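Local coordinates for EmGH1 (Erythrobacter marinus, PDB 5Z87), which probably hydrolyses beta-glucosidic bonds, releasing sugar units from glycosides and oligosaccharides, at residues Asn104-Met109 and Ala391-Ala396; Phe121-Phe126 and Gly384-Pro389; Asp200-Thr205 and Arg726-Val731; Val707-Arg712 and Ile766-Gly771. All coordinates share one frame; numbering follows the deposited sequence.

How the contacts relate
The chain opens contact 1 on helix 101-116 and contact 2 in the loop just after it. Contact 3 opens next, on helix 201-216. Contact 2 closes first, at 384-389, and contact 1 follows at 391-396, so contact 2 is nested in the loop of contact 1. Both tie the chain just beyond helix 366-382 back to the early part of the barrel domain. Contact 4 opens at 707-712, contact 3 closes at 726-731, and contact 4 closes at 766-771. Contact 3 therefore crosses the other three. It joins the barrel to the fibronectin type III-like domain, where contact 4 pairs two strands. Strand 703-713 links contacts 3 and 4 by direct pairing with 724-733.

Contact 1 (Asn104-Met109 and Ala391-Ala396); sequences NARAVM and ADPALA
Pro-393 packs on Ala-105, where the first turn of helix 393-399 meets the side of helix 101-116. The N-terminal turn of one helix thus rests on the flank of another at the barrel domain, and the interface is apolar. The CB of Ala-105 lies 3.5 Å from CA of Pro-393, and the proline CG sits 3.8 Å from the same CB. Ala-391 adds its methyl on the loop side. Its CB is 3.8 Å from CB of Ala-105 and also lies near the Ala-105 carbonyl oxygen.

Two longer chains border the proline ring. The stem of Arg-106 brings CG to 3.6 Å from CG of Pro-393, while its NH2 forms a salt bridge with Asp-103. Met-109 has CG anti to its own carbonyl carbon (chi1 -77°), which points the chain at the proline. The two side chains meet end-on, with SD of Met-109 3.8 Å from CG of Pro-393. The methionine CG covers the Ala-391 methyl. With an alanine at Met-109, the proline CG and the Ala-391 methyl would probably lose their sulfur and methylene cover and a gap would open there.

Further out, Asp-392 caps the start of helix 393-399. Its backbone bonds to Ser-171 of helix 155-171. Its side chain is the N-cap: OD1 accepts a weak, nearly straight bond of 3.3 Å from Leu-395 N.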
# COMPACT_ATOMS: atom_id res chain seq x y z
N ASN A 104 21.41 -35.99 -16.34
CA ASN A 104 21.66 -34.90 -15.40
C ASN A 104 22.80 -35.28 -14.47
O ASN A 104 23.82 -34.59 -14.40
CB ASN A 104 20.36 -34.61 -14.64
CG ASN A 104 20.37 -33.31 -13.83
OD1 ASN A 104 19.31 -32.87 -13.40
ND2 ASN A 104 21.54 -32.72 -13.59
N ALA A 105 22.65 -36.41 -13.78
CA ALA A 105 23.67 -36.86 -12.84
C ALA A 105 25.03 -37.03 -13.50
O ALA A 105 26.06 -36.66 -12.92
CB ALA A 105 23.22 -38.18 -12.21
N ARG A 106 25.07 -37.57 -14.72
CA ARG A 106 26.35 -37.77 -15.38
C ARG A 106 26.96 -36.44 -15.80
O ARG A 106 28.18 -36.26 -15.70
CB ARG A 106 26.20 -38.71 -16.58
CG ARG A 106 26.05 -40.18 -16.17
CD ARG A 106 26.04 -41.13 -17.38
NE ARG A 106 24.81 -41.02 -18.17
CZ ARG A 106 23.74 -41.80 -18.00
NH1 ARG A 106 23.75 -42.75 -17.08
NH2 ARG A 106 22.67 -41.61 -18.76
N ALA A 107 26.14 -35.50 -16.26
CA ALA A 107 26.69 -34.22 -16.71
C ALA A 107 27.27 -33.43 -15.55
O ALA A 107 28.25 -32.70 -15.72
CB ALA A 107 25.63 -33.42 -17.47
N VAL A 108 26.70 -33.58 -14.35
CA VAL A 108 27.25 -32.89 -13.18
C VAL A 108 28.55 -33.55 -12.75
O VAL A 108 29.51 -32.87 -12.35
CB VAL A 108 26.21 -32.87 -12.04
CG1 VAL A 108 26.83 -32.31 -10.78
CG2 VAL A 108 25.00 -32.04 -12.44
N MET A 109 28.61 -34.89 -12.79
CA MET A 109 29.85 -35.59 -12.46
C MET A 109 30.99 -35.10 -13.33
O MET A 109 32.03 -34.67 -12.83
CB MET A 109 29.65 -37.09 -12.61
CG MET A 109 28.89 -37.67 -11.44
SD MET A 109 28.05 -39.16 -11.94
CE MET A 109 29.40 -40.36 -11.88
N ALA A 391 27.21 -37.40 -7.69
CA ALA A 391 25.84 -37.72 -8.10
C ALA A 391 25.71 -39.24 -8.17
O ALA A 391 26.65 -39.97 -7.83
CB ALA A 391 25.49 -37.05 -9.43
N ASP A 392 24.56 -39.72 -8.63
CA ASP A 392 24.24 -41.15 -8.64
C ASP A 392 23.25 -41.41 -9.76
O ASP A 392 22.03 -41.43 -9.55
CB ASP A 392 23.66 -41.62 -7.31
CG ASP A 392 23.52 -43.15 -7.23
OD1 ASP A 392 23.51 -43.82 -8.28
OD2 ASP A 392 23.41 -43.68 -6.10
N PRO A 393 23.75 -41.63 -10.98
CA PRO A 393 22.84 -41.68 -12.14
C PRO A 393 21.75 -42.73 -12.03
O PRO A 393 20.62 -42.48 -12.45
CB PRO A 393 23.79 -41.95 -13.31
CG PRO A 393 25.11 -41.37 -12.85
CD PRO A 393 25.17 -41.63 -11.37
N ALA A 394 22.04 -43.90 -11.45
CA ALA A 394 21.06 -44.98 -11.47
C ALA A 394 19.97 -44.76 -10.43
O ALA A 394 18.79 -45.02 -10.70
CB ALA A 394 21.74 -46.34 -11.28
N LEU A 395 20.35 -44.31 -9.24
CA LEU A 395 19.35 -43.91 -8.25
C LEU A 395 18.50 -42.76 -8.77
O LEU A 395 17.28 -42.75 -8.58
CB LEU A 395 20.03 -43.52 -6.94
CG LEU A 395 19.07 -43.02 -5.86
CD1 LEU A 395 18.08 -44.14 -5.50
CD2 LEU A 395 19.82 -42.49 -4.63
N ALA A 396 19.13 -41.77 -9.41
CA ALA A 396 18.38 -40.67 -10.00
C ALA A 396 17.29 -41.17 -10.93
O ALA A 396 16.21 -40.58 -11.02
CB ALA A 396 19.33 -39.73 -10.76

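Contact 2 (Phe121-Phe126 and Gly384-Pro389); sequences FGIPAF and GLFDMP
Leu-385 and Phe-386 pack against Pro-124 in the barrel domain, where the turn after helix 366-382 meets the loop that leads into strand 126-129. That helix ends in a Schellman motif at Gly-384, which has positive phi. The next two residues then present their side chains to the loop.

Leu-385 buries the most surface. Its CG stands beside the backbone N (chi1 -52°), and the branch reaches past the proline toward Ala-125 and Phe-126. CD1 touches the Ala-125 carbonyl oxygen at 3.3 Å. The same methyl sits over one face of the Phe-126 ring, 4.2 Å above its plane and toward the rim. Lys-380 and Gln-175 also line this leucine, so it is wedged between the loop and the helix end.

Phe-386 lies beside Ile-123, and the two side chains point the same way. The isoleucine CG1 is 3.9 Å from CE2 of Phe-386, and its CG2 is near CZ. Pro-124 CD lies over one face of the Phe-386 ring. Elsewhere the phenylalanine stacks with Phe-381 and touches Leu-50 of helix 43-51, so this is a shared apolar cluster.

Pro-124 is the third main contributor. Gln-112 and Val-116 of helix 101-116 also touch it. Its carbonyl oxygen is held by Lys-380 NZ. Across the contact its ring runs obliquely to the leucine: CG is 3.8 Å from CB of Leu-385 and 3.2 Å from the Leu-385 carbonyl oxygen.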
# COMPACT_ATOMS: atom_id res chain seq x y z
N PHE A 121 42.93 -28.06 -3.63
CA PHE A 121 42.40 -28.88 -2.54
C PHE A 121 41.17 -29.70 -2.95
O PHE A 121 40.52 -30.30 -2.09
CB PHE A 121 42.07 -28.00 -1.34
CG PHE A 121 43.20 -27.10 -0.94
CD1 PHE A 121 44.19 -27.55 -0.07
CD2 PHE A 121 43.30 -25.82 -1.47
CE1 PHE A 121 45.25 -26.72 0.28
CE2 PHE A 121 44.35 -24.98 -1.12
CZ PHE A 121 45.33 -25.44 -0.24
N GLY A 122 40.84 -29.73 -4.23
CA GLY A 122 39.72 -30.54 -4.69
C GLY A 122 38.35 -30.08 -4.24
O GLY A 122 37.45 -30.91 -4.08
N ILE A 123 38.17 -28.77 -4.04
CA ILE A 123 36.87 -28.24 -3.62
C ILE A 123 35.87 -28.40 -4.76
O ILE A 123 36.09 -27.85 -5.85
CB ILE A 123 36.99 -26.77 -3.19
CG1 ILE A 123 38.11 -26.61 -2.15
CG2 ILE A 123 35.63 -26.24 -2.66
CD1 ILE A 123 38.52 -25.15 -1.85
N PRO A 124 34.79 -29.15 -4.58
CA PRO A 124 33.75 -29.22 -5.61
C PRO A 124 32.88 -27.96 -5.57
O PRO A 124 32.91 -27.16 -4.63
CB PRO A 124 32.95 -30.48 -5.23
CG PRO A 124 33.68 -31.09 -4.04
CD PRO A 124 34.44 -29.97 -3.41
N ALA A 125 32.09 -27.80 -6.63
CA ALA A 125 31.12 -26.72 -6.70
C ALA A 125 29.84 -27.07 -5.94
O ALA A 125 29.44 -28.23 -5.87
CB ALA A 125 30.78 -26.42 -8.16
N PHE A 126 29.22 -26.06 -5.33
CA PHE A 126 27.79 -26.16 -5.05
C PHE A 126 27.07 -26.21 -6.39
O PHE A 126 27.44 -25.51 -7.34
CB PHE A 126 27.28 -24.96 -4.23
CG PHE A 126 27.19 -25.24 -2.74
CD1 PHE A 126 26.50 -26.34 -2.26
CD2 PHE A 126 27.82 -24.41 -1.82
CE1 PHE A 126 26.43 -26.60 -0.89
CE2 PHE A 126 27.75 -24.67 -0.45
CZ PHE A 126 27.06 -25.76 0.02
N GLY A 384 28.64 -32.43 2.67
CA GLY A 384 29.36 -33.62 2.27
C GLY A 384 30.04 -33.55 0.92
O GLY A 384 30.42 -34.60 0.40
N LEU A 385 30.21 -32.36 0.34
CA LEU A 385 30.80 -32.28 -1.00
C LEU A 385 32.18 -32.90 -1.03
O LEU A 385 32.60 -33.43 -2.07
CB LEU A 385 30.89 -30.84 -1.50
CG LEU A 385 29.67 -29.90 -1.50
CD1 LEU A 385 29.80 -28.92 -2.65
CD2 LEU A 385 28.36 -30.64 -1.58
N PHE A 386 32.92 -32.84 0.08
CA PHE A 386 34.29 -33.32 0.10
C PHE A 386 34.37 -34.83 0.28
O PHE A 386 35.37 -35.44 -0.12
CB PHE A 386 35.08 -32.65 1.24
CG PHE A 386 35.36 -31.17 1.01
CD1 PHE A 386 34.43 -30.19 1.38
CD2 PHE A 386 36.57 -30.76 0.48
CE1 PHE A 386 34.72 -28.83 1.21
CE2 PHE A 386 36.86 -29.40 0.30
CZ PHE A 386 35.94 -28.44 0.66
N ASP A 387 33.33 -35.45 0.84
CA ASP A 387 33.39 -36.83 1.30
C ASP A 387 32.50 -37.77 0.50
O ASP A 387 32.36 -38.94 0.89
CB ASP A 387 32.99 -36.86 2.78
CG ASP A 387 33.75 -35.83 3.62
OD1 ASP A 387 34.98 -35.66 3.41
OD2 ASP A 387 33.13 -35.18 4.50
N MET A 388 31.92 -37.32 -0.61
CA MET A 388 30.87 -38.06 -1.30
C MET A 388 31.08 -38.03 -2.80
O MET A 388 31.74 -37.13 -3.33
CB MET A 388 29.48 -37.48 -0.97
CG MET A 388 29.06 -37.69 0.48
SD MET A 388 29.20 -39.42 1.01
CE MET A 388 27.78 -40.18 0.19
N PRO A 389 30.53 -39.01 -3.52
CA PRO A 389 30.39 -38.89 -4.98
C PRO A 389 29.55 -37.68 -5.38
O PRO A 389 28.71 -37.18 -4.62
CB PRO A 389 29.69 -40.20 -5.38
CG PRO A 389 30.03 -41.15 -4.29
CD PRO A 389 30.12 -40.34 -3.03

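Contact 3 (Asp200-Thr205 and Arg726-Val731); sequences DPHVVT and RGFQKV
His-202 has CG anti to the backbone N (chi1 175°), which turns its ring from the helix toward Arg-726 and Gly-727. Phe-728 holds CG between N and carbonyl carbon (chi1 67°), and this brings its ring up beside the histidine. One face of the His-202 ring rests on the peptide between Arg-726 and Gly-727. The Arg-726 carbonyl carbon lies 3.7 Å above the plane, over the ring centre. CD2 of Phe-728 comes to the histidine edge, 4.0 Å from CD2 of His-202. The two ring planes are turned at 83°.

Arg-726 and Gly-727 form a classic beta bulge opposite Leu-709 in an edge strand of the fibronectin type III-like domain. Helix 201-216 belongs to the barrel domain, so the contact joins the two. Water 1 bridges them, 2.9 Å from NE2 of His-202 and accepting from Phe-728 N. A leucine in place of His-202 would probably leave that water without its ring nitrogen partner and the bulge peptide without its flat cover.

Val-203 crosses the Phe-728 ring at about a right angle, with CG2 4.1 Å from CE2. Asp-200 caps this helix through OD2, which accepts from Val-203 N at 2.9 Å.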
# COMPACT_ATOMS: atom_id res chain seq x y z
N ASP A 200 -0.28 -15.55 6.31
CA ASP A 200 -0.21 -15.62 7.77
C ASP A 200 1.20 -15.95 8.25
O ASP A 200 1.79 -16.93 7.78
CB ASP A 200 -1.17 -16.67 8.30
CG ASP A 200 -1.09 -16.79 9.80
OD1 ASP A 200 -1.32 -15.77 10.48
OD2 ASP A 200 -0.80 -17.89 10.30
N PRO A 201 1.74 -15.19 9.21
CA PRO A 201 3.10 -15.50 9.70
C PRO A 201 3.21 -16.87 10.33
O PRO A 201 4.22 -17.56 10.11
CB PRO A 201 3.36 -14.38 10.71
CG PRO A 201 2.50 -13.22 10.22
CD PRO A 201 1.24 -13.91 9.76
N HIS A 202 2.20 -17.31 11.09
CA HIS A 202 2.31 -18.63 11.72
C HIS A 202 2.33 -19.75 10.68
O HIS A 202 3.15 -20.67 10.77
CB HIS A 202 1.17 -18.85 12.71
CG HIS A 202 1.16 -20.22 13.32
ND1 HIS A 202 1.98 -20.57 14.37
CD2 HIS A 202 0.45 -21.33 13.00
CE1 HIS A 202 1.76 -21.84 14.69
NE2 HIS A 202 0.84 -22.32 13.87
N VAL A 203 1.45 -19.68 9.68
CA VAL A 203 1.40 -20.70 8.64
C VAL A 203 2.71 -20.74 7.87
O VAL A 203 3.28 -21.81 7.62
CB VAL A 203 0.20 -20.47 7.71
CG1 VAL A 203 0.41 -21.18 6.37
CG2 VAL A 203 -1.11 -20.92 8.38
N VAL A 204 3.21 -19.57 7.46
CA VAL A 204 4.45 -19.54 6.68
C VAL A 204 5.63 -20.02 7.52
O VAL A 204 6.54 -20.68 7.02
CB VAL A 204 4.68 -18.13 6.11
CG1 VAL A 204 6.02 -18.04 5.41
CG2 VAL A 204 3.59 -17.76 5.14
N THR A 205 5.60 -19.73 8.83
CA THR A 205 6.65 -20.19 9.73
C THR A 205 6.60 -21.70 9.90
O THR A 205 7.63 -22.38 9.84
CB THR A 205 6.49 -19.48 11.08
OG1 THR A 205 6.79 -18.10 10.91
CG2 THR A 205 7.42 -20.08 12.14
N ARG A 726 -2.18 -18.59 16.04
CA ARG A 726 -1.11 -19.16 16.85
C ARG A 726 -1.09 -20.68 16.83
O ARG A 726 -0.16 -21.26 17.39
CB ARG A 726 -1.21 -18.67 18.30
CG ARG A 726 -0.88 -17.19 18.48
CD ARG A 726 0.56 -16.94 18.06
NE ARG A 726 1.01 -15.57 18.25
CZ ARG A 726 1.02 -14.65 17.29
NH1 ARG A 726 0.54 -14.95 16.09
NH2 ARG A 726 1.47 -13.42 17.53
N GLY A 727 -2.06 -21.35 16.20
CA GLY A 727 -2.04 -22.79 16.07
C GLY A 727 -3.08 -23.29 15.09
O GLY A 727 -4.06 -22.59 14.79
N PHE A 728 -2.85 -24.50 14.58
CA PHE A 728 -3.87 -25.19 13.80
C PHE A 728 -3.63 -26.69 13.88
O PHE A 728 -2.51 -27.15 14.13
CB PHE A 728 -3.92 -24.72 12.34
CG PHE A 728 -2.70 -25.08 11.54
CD1 PHE A 728 -2.50 -26.38 11.08
CD2 PHE A 728 -1.77 -24.11 11.22
CE1 PHE A 728 -1.38 -26.70 10.33
CE2 PHE A 728 -0.65 -24.42 10.46
CZ PHE A 728 -0.45 -25.72 10.01
N GLN A 729 -4.68 -27.45 13.60
CA GLN A 729 -4.63 -28.91 13.64
C GLN A 729 -5.68 -29.46 12.69
O GLN A 729 -6.88 -29.28 12.93
CB GLN A 729 -4.87 -29.41 15.05
CG GLN A 729 -4.76 -30.92 15.20
CD GLN A 729 -3.43 -31.45 14.70
OE1 GLN A 729 -2.39 -31.23 15.33
NE2 GLN A 729 -3.46 -32.13 13.55
N LYS A 730 -5.26 -30.12 11.63
CA LYS A 730 -6.20 -30.87 10.81
C LYS A 730 -6.61 -32.14 11.55
O LYS A 730 -5.76 -32.86 12.09
CB LYS A 730 -5.59 -31.20 9.45
CG LYS A 730 -6.64 -31.49 8.37
CD LYS A 730 -6.03 -31.54 6.99
CE LYS A 730 -6.98 -30.99 5.96
NZ LYS A 730 -6.41 -31.02 4.59
N VAL A 731 -7.92 -32.39 11.63
CA VAL A 731 -8.45 -33.60 12.26
C VAL A 731 -9.28 -34.36 11.25
O VAL A 731 -9.85 -33.79 10.31
CB VAL A 731 -9.30 -33.31 13.52
CG1 VAL A 731 -8.46 -32.64 14.58
CG2 VAL A 731 -10.52 -32.47 13.16
O HOH W 1 0.35 -25.18 14.34

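Contact 4 (Val707-Arg712 and Ile766-Gly771); sequences VQLYIR and IVIMAG
Met-769 hooks across to the neighbouring strand and fills the hollow between Tyr-710 and Arg-712. The strands are antiparallel neighbours in a sheet of the fibronectin type III-like domain. Six backbone hydrogen bonds join Gln-708, Tyr-710 and Arg-712 to Gly-771, Met-769 and Val-767. The axes run at 159°.

The methionine bends at chi3 (-85°), which lays CE against the strand. Met-769 CE is 3.4 Å from Ile-711 C and 3.5 Å from Arg-712 N. It also touches CB of Tyr-710 and CB of Arg-712, so one methyl plugs the dip between two side chains of the partner strand. The arginine NH2 bonds to Pro-721 O.

On the other face Leu-709 is the bump. Its CD1 settles 3.7 Å from CG2 of Ile-768 and 4.3 Å from CB of Ala-770. Ile-711 fits between two isoleucines: its CB meets CG2 of Ile-766 at 4.0 Å, and its CG2 meets CG1 of Ile-768. This face is covered by strands 689-697 and 738-745, which fits the core of a beta sandwich. Ile-766 lies next to Asp-713 of a magnesium site.

At the other end Gly-771 has no side chain, and its carbonyl oxygen lies 3.4 Å from CB of Gln-708. The glutamine stands off the sheet on the face of Tyr-710, whose ring leans back toward it, and Gln-708 OE1 accepts a 2.6 Å bond from Tyr-710 OH.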
# COMPACT_ATOMS: atom_id res chain seq x y z
N VAL A 707 -8.92 -27.28 12.62
CA VAL A 707 -9.20 -26.51 13.83
C VAL A 707 -8.17 -25.40 13.96
O VAL A 707 -6.96 -25.65 13.88
CB VAL A 707 -9.18 -27.45 15.04
CG1 VAL A 707 -9.27 -26.69 16.35
CG2 VAL A 707 -10.30 -28.47 14.92
N GLN A 708 -8.63 -24.16 14.16
CA GLN A 708 -7.76 -22.98 14.08
C GLN A 708 -7.81 -22.18 15.38
O GLN A 708 -8.89 -21.84 15.87
CB GLN A 708 -8.14 -22.10 12.88
CG GLN A 708 -8.01 -22.85 11.56
CD GLN A 708 -8.64 -22.12 10.38
OE1 GLN A 708 -8.63 -20.89 10.28
NE2 GLN A 708 -9.20 -22.90 9.46
N LEU A 709 -6.63 -21.85 15.91
CA LEU A 709 -6.48 -21.08 17.14
C LEU A 709 -5.90 -19.70 16.84
O LEU A 709 -4.97 -19.57 16.05
CB LEU A 709 -5.59 -21.83 18.13
CG LEU A 709 -5.49 -21.30 19.57
CD1 LEU A 709 -6.73 -21.65 20.37
CD2 LEU A 709 -4.26 -21.84 20.26
N TYR A 710 -6.48 -18.67 17.47
CA TYR A 710 -6.06 -17.28 17.29
C TYR A 710 -6.02 -16.59 18.65
O TYR A 710 -6.68 -17.02 19.60
CB TYR A 710 -7.02 -16.49 16.39
CG TYR A 710 -7.24 -17.03 15.00
CD1 TYR A 710 -8.10 -18.10 14.78
CD2 TYR A 710 -6.62 -16.44 13.89
CE1 TYR A 710 -8.31 -18.60 13.47
CE2 TYR A 710 -6.82 -16.92 12.60
CZ TYR A 710 -7.68 -18.01 12.40
OH TYR A 710 -7.88 -18.50 11.13
N ILE A 711 -5.27 -15.50 18.73
CA ILE A 711 -5.25 -14.70 19.94
C ILE A 711 -5.37 -13.22 19.59
O ILE A 711 -5.09 -12.79 18.47
CB ILE A 711 -3.98 -14.92 20.79
CG1 ILE A 711 -2.75 -14.37 20.06
CG2 ILE A 711 -3.80 -16.41 21.15
CD1 ILE A 711 -1.71 -13.81 20.98
N ARG A 712 -5.81 -12.45 20.58
CA ARG A 712 -5.79 -10.99 20.52
C ARG A 712 -5.21 -10.47 21.82
O ARG A 712 -5.71 -10.80 22.90
CB ARG A 712 -7.20 -10.42 20.28
CG ARG A 712 -7.44 -8.98 20.78
CD ARG A 712 -6.70 -7.93 19.95
NE ARG A 712 -7.02 -6.56 20.37
CZ ARG A 712 -6.36 -5.48 19.98
NH1 ARG A 712 -6.73 -4.28 20.41
NH2 ARG A 712 -5.34 -5.58 19.14
N ILE A 766 -5.58 -11.53 27.42
CA ILE A 766 -5.46 -12.15 26.11
C ILE A 766 -6.78 -12.82 25.79
O ILE A 766 -7.32 -13.54 26.64
CB ILE A 766 -4.32 -13.18 26.05
CG1 ILE A 766 -3.00 -12.58 26.57
CG2 ILE A 766 -4.21 -13.73 24.63
CD1 ILE A 766 -2.34 -11.56 25.60
N VAL A 767 -7.31 -12.55 24.60
CA VAL A 767 -8.49 -13.24 24.09
C VAL A 767 -7.99 -14.42 23.27
O VAL A 767 -7.13 -14.25 22.40
CB VAL A 767 -9.37 -12.31 23.24
CG1 VAL A 767 -10.68 -13.01 22.84
CG2 VAL A 767 -9.68 -11.03 23.99
N ILE A 768 -8.49 -15.61 23.56
CA ILE A 768 -8.12 -16.83 22.84
C ILE A 768 -9.34 -17.26 22.04
O ILE A 768 -10.44 -17.37 22.58
CB ILE A 768 -7.65 -17.94 23.80
CG1 ILE A 768 -6.33 -17.55 24.46
CG2 ILE A 768 -7.49 -19.25 23.05
CD1 ILE A 768 -5.96 -18.45 25.61
N MET A 769 -9.14 -17.48 20.74
CA MET A 769 -10.24 -17.76 19.82
C MET A 769 -9.98 -19.06 19.07
O MET A 769 -8.84 -19.41 18.78
CB MET A 769 -10.43 -16.62 18.83
CG MET A 769 -10.81 -15.29 19.48
SD MET A 769 -10.38 -13.89 18.43
CE MET A 769 -8.67 -13.67 18.89
N ALA A 770 -11.06 -19.78 18.76
CA ALA A 770 -10.95 -21.04 18.03
C ALA A 770 -12.19 -21.26 17.18
O ALA A 770 -13.29 -20.85 17.54
CB ALA A 770 -10.74 -22.22 18.99
N GLY A 771 -11.99 -21.92 16.05
CA GLY A 771 -13.06 -22.17 15.12
C GLY A 771 -12.52 -22.75 13.82
O GLY A 771 -11.31 -22.97 13.68